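Side-chain contacts in alcohol dehydrogenase superfamily protein (Novosphingobium aromaticivorans, PDB 3GAZ), which probably works as an NADP-dependent oxidoreductase of the medium-chain alcohol dehydrogenase superfamily, though its substrate is not established: residues A49-A53 with G54-H58; E188-D192 with L193-P197; A109-D112 with A113-A117. All blocks are in the same frame, centred on the assembly; numbering follows the deposited sequence.

Contact 1: residues A49-A53 with G54-H58; sequences AKIRA and GEAPH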
# COMPACT_ATOMS: atom_id res chain seq x y z
N ALA A 49 10.94 11.85 -4.50
CA ALA A 49 10.75 13.26 -4.17
C ALA A 49 9.30 13.67 -4.37
O ALA A 49 8.76 14.46 -3.60
CB ALA A 49 11.68 14.13 -5.02
N LYS A 50 8.67 13.14 -5.41
CA LYS A 50 7.28 13.46 -5.66
C LYS A 50 6.45 12.91 -4.51
O LYS A 50 5.48 13.55 -4.07
CB LYS A 50 6.81 12.85 -6.98
CG LYS A 50 5.36 13.18 -7.31
CD LYS A 50 4.87 12.43 -8.55
CE LYS A 50 4.92 13.29 -9.80
NZ LYS A 50 4.21 12.62 -10.93
N ILE A 51 6.83 11.74 -4.02
CA ILE A 51 6.13 11.12 -2.90
C ILE A 51 6.37 11.93 -1.61
O ILE A 51 5.46 12.10 -0.80
CB ILE A 51 6.61 9.65 -2.68
CG1 ILE A 51 6.11 8.77 -3.83
CG2 ILE A 51 6.08 9.12 -1.35
CD1 ILE A 51 6.76 7.39 -3.88
N ARG A 52 7.59 12.42 -1.44
CA ARG A 52 7.95 13.21 -0.27
C ARG A 52 7.08 14.47 -0.22
O ARG A 52 6.66 14.91 0.86
CB ARG A 52 9.42 13.62 -0.33
CG ARG A 52 9.88 14.49 0.82
CD ARG A 52 11.28 15.02 0.57
NE ARG A 52 11.80 15.77 1.71
CZ ARG A 52 12.89 16.53 1.66
NH1 ARG A 52 13.57 16.65 0.53
NH2 ARG A 52 13.30 17.17 2.75
N ALA A 53 6.82 15.04 -1.39
CA ALA A 53 6.01 16.25 -1.49
C ALA A 53 4.52 15.93 -1.40
O ALA A 53 3.68 16.83 -1.39
CB ALA A 53 6.31 16.97 -2.80
N GLY A 54 4.19 14.64 -1.32
CA GLY A 54 2.81 14.23 -1.23
C GLY A 54 2.03 14.50 -2.50
O GLY A 54 0.83 14.77 -2.47
N GLU A 55 2.72 14.43 -3.64
CA GLU A 55 2.08 14.69 -4.92
C GLU A 55 2.28 13.54 -5.90
O GLU A 55 2.39 13.75 -7.11
CB GLU A 55 2.64 15.98 -5.53
CG GLU A 55 2.48 17.18 -4.62
CD GLU A 55 3.10 18.44 -5.20
OE1 GLU A 55 4.23 18.36 -5.72
OE2 GLU A 55 2.45 19.50 -5.12
N ALA A 56 2.31 12.31 -5.37
CA ALA A 56 2.49 11.12 -6.20
C ALA A 56 1.37 10.11 -5.93
O ALA A 56 1.61 9.04 -5.37
CB ALA A 56 3.84 10.49 -5.91
N PRO A 57 0.13 10.44 -6.34
CA PRO A 57 -1.02 9.55 -6.14
C PRO A 57 -0.86 8.15 -6.71
O PRO A 57 -1.30 7.18 -6.11
CB PRO A 57 -2.17 10.33 -6.79
CG PRO A 57 -1.47 11.14 -7.85
CD PRO A 57 -0.25 11.63 -7.12
N HIS A 58 -0.22 8.05 -7.87
CA HIS A 58 -0.01 6.75 -8.51
C HIS A 58 0.91 5.84 -7.70
O HIS A 58 0.94 4.63 -7.91
CB HIS A 58 0.60 6.92 -9.91
CG HIS A 58 -0.15 7.87 -10.79
ND1 HIS A 58 -1.52 8.00 -10.76
CD2 HIS A 58 0.29 8.74 -11.73
CE1 HIS A 58 -1.90 8.91 -11.64
NE2 HIS A 58 -0.82 9.38 -12.24
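Lys50 lays the middle of its side chain over the methyl group of Ala56: CG and CD each sit 3.4 Å from Ala56 CB, tighter than usual for two carbons. The same stem runs alongside the peptide that follows Glu55, with Lys50 CG 3.0 Å from Glu55 O. Two torsions bring it there: CG stands anti to the backbone N (chi1 -179°), and an extended chi2 carries CD on in the same direction; the chain bends only past CD. Ile51 reaches that methyl too, its CG1 3.5 Å from Ala56 CB, so one small side chain is held between two successive residues of the helix. Ala56 is brought back here by the backbone. Gly54 has positive phi and ends the helix in a Schellman motif, whose two bonds return to the last turn: Glu55 N to Lys50 O at 2.9 Å and Gly54 N to Ile51 O at 2.9 Å. A CB at Gly54 would collide with Ala53 O. Glu55 turns back over the preceding turn, CG 3.5 Å from Ala53 O. All this closes the C-terminal end of helix 46-52 at the surface of the GroES-like domain, where the chain enters the loop before strand 70-78; Ile51 is buried against Ala59, Gln61 and Leu67 of that loop, and Arg52 NE bonds to Gly18 O.

Contact 2: residues E188-D192 with L193-P197; sequences EYVRD and LGATP
A Schellman motif closes helix 184-193, and beside it Leu193 lies across the ring of Tyr189, one turn back. Leu193 CG stands over one face of the ring, while CD1 comes 3.6 Å from Tyr189 CE2 and also touches CZ and OH. A chi1 of 169° swings the tyrosine ring away from its own backbone nitrogen and under the leucine. The ring also makes a cation-pi contact with Arg300. Replacing this tyrosine with an alanine is likely to leave the leucine branch without its flat support and Arg300 without its ring partner. Leu193 N to Tyr189 O (3.1 Å) is the last regular helical bond; the motif itself is made by Gly194 N to Arg191 O (2.9 Å) and a weak bond from Ala195 N to Val190 O. Gly194 has phi 110°, a backbone setting that calls for glycine. The turn joins helix and strand of the beta-alpha-beta unit 177-182, 184-193, 196-199 in the Rossmann-type domain. On its inner side Val190 CG1 meets Ala195 CB at 3.8 Å, and both side chains pack on Ile168 of helix 162-173. Further along, Pro197 CG lies 4.1 Å from Arg191 CB. A water donates to Arg191 O and Ala195 O, bridging the helix end and the outgoing chain. Arg191 also forms a salt bridge to Glu188, modelled too short to trust in detail.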
# COMPACT_ATOMS: atom_id res chain seq x y z
N GLU A 188 28.53 12.78 -25.26
CA GLU A 188 29.78 12.04 -25.22
C GLU A 188 29.59 10.70 -24.51
O GLU A 188 30.13 9.68 -24.93
CB GLU A 188 30.85 12.86 -24.50
CG GLU A 188 32.23 12.31 -24.64
CD GLU A 188 32.57 12.05 -26.09
OE1 GLU A 188 32.34 12.95 -26.93
OE2 GLU A 188 33.08 10.95 -26.39
N TYR A 189 28.81 10.73 -23.43
CA TYR A 189 28.53 9.53 -22.66
C TYR A 189 27.78 8.51 -23.51
O TYR A 189 28.11 7.32 -23.52
CB TYR A 189 27.69 9.89 -21.42
CG TYR A 189 27.13 8.68 -20.71
CD1 TYR A 189 27.95 7.86 -19.93
CD2 TYR A 189 25.80 8.32 -20.87
CE1 TYR A 189 27.45 6.70 -19.33
CE2 TYR A 189 25.29 7.16 -20.27
CZ TYR A 189 26.12 6.36 -19.51
OH TYR A 189 25.62 5.21 -18.94
N VAL A 190 26.76 8.98 -24.24
CA VAL A 190 25.96 8.10 -25.10
C VAL A 190 26.83 7.48 -26.19
O VAL A 190 26.70 6.29 -26.50
CB VAL A 190 24.79 8.88 -25.75
CG1 VAL A 190 24.11 8.02 -26.81
CG2 VAL A 190 23.80 9.28 -24.68
N ARG A 191 27.71 8.29 -26.77
CA ARG A 191 28.61 7.81 -27.82
C ARG A 191 29.46 6.67 -27.25
O ARG A 191 29.61 5.63 -27.87
CB ARG A 191 29.52 8.95 -28.29
CG ARG A 191 30.42 8.60 -29.47
CD ARG A 191 31.51 9.66 -29.64
NE ARG A 191 32.42 9.68 -28.50
CZ ARG A 191 33.29 8.71 -28.22
NH1 ARG A 191 33.37 7.64 -29.00
NH2 ARG A 191 34.08 8.81 -27.16
N ASP A 192 29.99 6.89 -26.05
CA ASP A 192 30.83 5.90 -25.36
C ASP A 192 30.13 4.55 -25.20
O ASP A 192 30.76 3.51 -25.35
CB ASP A 192 31.25 6.42 -23.99
CG ASP A 192 32.67 6.93 -23.97
OD1 ASP A 192 33.60 6.10 -24.10
OD2 ASP A 192 32.87 8.15 -23.82
N LEU A 193 28.84 4.58 -24.88
CA LEU A 193 28.09 3.34 -24.71
C LEU A 193 28.02 2.52 -25.99
O LEU A 193 27.78 1.31 -25.95
CB LEU A 193 26.67 3.63 -24.22
CG LEU A 193 26.50 4.04 -22.75
CD1 LEU A 193 25.02 4.27 -22.45
CD2 LEU A 193 27.07 2.96 -21.83
N GLY A 194 28.22 3.18 -27.13
CA GLY A 194 28.17 2.48 -28.40
C GLY A 194 26.95 2.85 -29.24
O GLY A 194 26.63 2.18 -30.22
N ALA A 195 26.26 3.91 -28.84
CA ALA A 195 25.08 4.36 -29.55
C ALA A 195 25.42 5.62 -30.33
O ALA A 195 26.37 6.33 -29.99
CB ALA A 195 23.95 4.64 -28.57
N THR A 196 24.65 5.90 -31.37
CA THR A 196 24.86 7.09 -32.18
C THR A 196 24.17 8.26 -31.50
O THR A 196 22.94 8.31 -31.41
CB THR A 196 24.29 6.94 -33.60
OG1 THR A 196 24.98 5.88 -34.28
CG2 THR A 196 24.44 8.24 -34.39
N PRO A 197 24.95 9.23 -31.01
CA PRO A 197 24.40 10.41 -30.33
C PRO A 197 23.66 11.37 -31.25
O PRO A 197 24.06 11.60 -32.39
CB PRO A 197 25.62 11.05 -29.69
CG PRO A 197 26.70 10.73 -30.69
CD PRO A 197 26.43 9.28 -31.01
O HOH W 1 29.16 5.20 -30.84

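Contact 3: residues A109-D112 with A113-A117; sequences AAVD and ARLLA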
# COMPACT_ATOMS: atom_id res chain seq x y z
N ALA A 109 15.37 -4.38 5.71
CA ALA A 109 14.10 -4.49 5.02
C ALA A 109 13.75 -5.96 4.82
O ALA A 109 14.59 -6.75 4.38
CB ALA A 109 14.14 -3.78 3.68
N ALA A 110 12.52 -6.33 5.17
CA ALA A 110 12.04 -7.70 5.00
C ALA A 110 11.45 -7.69 3.59
O ALA A 110 10.47 -6.99 3.33
CB ALA A 110 10.96 -8.01 6.04
N VAL A 111 12.04 -8.48 2.70
CA VAL A 111 11.60 -8.51 1.30
C VAL A 111 11.23 -9.88 0.75
O VAL A 111 11.89 -10.88 1.05
CB VAL A 111 12.72 -7.93 0.40
CG1 VAL A 111 12.24 -7.88 -1.05
CG2 VAL A 111 13.13 -6.56 0.89
N ASP A 112 10.19 -9.90 -0.08
CA ASP A 112 9.73 -11.13 -0.72
C ASP A 112 10.88 -11.58 -1.62
O ASP A 112 11.33 -10.82 -2.49
CB ASP A 112 8.49 -10.84 -1.57
CG ASP A 112 7.90 -12.10 -2.19
OD1 ASP A 112 8.63 -12.84 -2.88
OD2 ASP A 112 6.69 -12.34 -1.98
N ALA A 113 11.36 -12.80 -1.40
CA ALA A 113 12.48 -13.35 -2.16
C ALA A 113 12.37 -13.20 -3.67
O ALA A 113 13.37 -13.02 -4.36
CB ALA A 113 12.67 -14.83 -1.79
N ARG A 114 11.15 -13.28 -4.19
CA ARG A 114 10.91 -13.17 -5.63
C ARG A 114 11.34 -11.84 -6.25
O ARG A 114 11.61 -11.77 -7.45
CB ARG A 114 9.43 -13.41 -5.92
CG ARG A 114 8.97 -14.83 -5.63
CD ARG A 114 7.47 -14.96 -5.81
NE ARG A 114 6.74 -14.30 -4.73
CZ ARG A 114 5.41 -14.26 -4.65
NH1 ARG A 114 4.67 -14.83 -5.58
NH2 ARG A 114 4.83 -13.65 -3.62
N LEU A 115 11.41 -10.80 -5.43
CA LEU A 115 11.80 -9.47 -5.89
C LEU A 115 13.32 -9.30 -5.96
O LEU A 115 13.82 -8.34 -6.55
CB LEU A 115 11.23 -8.40 -4.96
CG LEU A 115 9.71 -8.25 -4.89
CD1 LEU A 115 9.35 -7.22 -3.82
CD2 LEU A 115 9.18 -7.82 -6.25
N LEU A 116 14.05 -10.23 -5.35
CA LEU A 116 15.50 -10.16 -5.30
C LEU A 116 16.26 -11.03 -6.29
O LEU A 116 15.75 -12.03 -6.79
CB LEU A 116 15.98 -10.51 -3.89
CG LEU A 116 15.58 -9.53 -2.79
CD1 LEU A 116 15.90 -10.14 -1.44
CD2 LEU A 116 16.32 -8.21 -2.99
N ALA A 117 17.50 -10.63 -6.54
CA ALA A 117 18.41 -11.35 -7.43
C ALA A 117 19.81 -11.12 -6.87
O ALA A 117 20.08 -10.06 -6.30
CB ALA A 117 18.31 -10.81 -8.85
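Arg114, in the short 3-10 turn that Ala113 begins, meets the Asp112 carboxylate side-on, one nitrogen to each oxygen: NE to Asp112 OD1 at 3.0 Å and NH2 to Asp112 OD2 at 2.8 Å, both nearly straight. The two flat groups are 30° apart, and both oxygens are met on their syn side, somewhat out of the carboxylate plane. Asp112 OD1 also accepts Arg114 N (2.9 Å) on its anti lone pair, so the carboxylate holds the backbone as well as the guanidinium and its rotation is fixed from two directions. At chi1 -176° the carboxylate carbon of Asp112 lies opposite the residue's own N, which sends the group forward over the turn. Arg114 also packs on Asp323 of the second subunit. Here the chain passes from strand 108-112 to strand 116-118 within the GroES-like domain's mixed sheet. Leu115 N bonds to Asp112 O at 2.9 Å, while its CD1 packs 4.1 Å from Val111 CG1, the two side chains crossing at about a right angle. Leu116 CG lies 4.1 Å from the same Val111 methyl and packs further on Val35 and Val37 of strand 34-39.

Overall arrangement
Along the chain contact 1 comes first, then contact 3, then contact 2, and none of them touches another. Contacts 1 and 3 share the GroES-like domain, their centres 24 Å apart: the first at the end of helix 46-52, the other at the turn between strands 108-112 and 116-118 of the mixed sheet. Contact 2 belongs to the Rossmann-type domain, beside strand 196-199 at one edge of the parallel sheet. Its centre is 33 Å from that of contact 1 and 34 Å from that of contact 3, across the middle of the chain from both. Contacts 1 and 2 each end a helix at a glycine, whereas contact 3 turns between strands. Together they sample both domains expected of a medium-chain dehydrogenase.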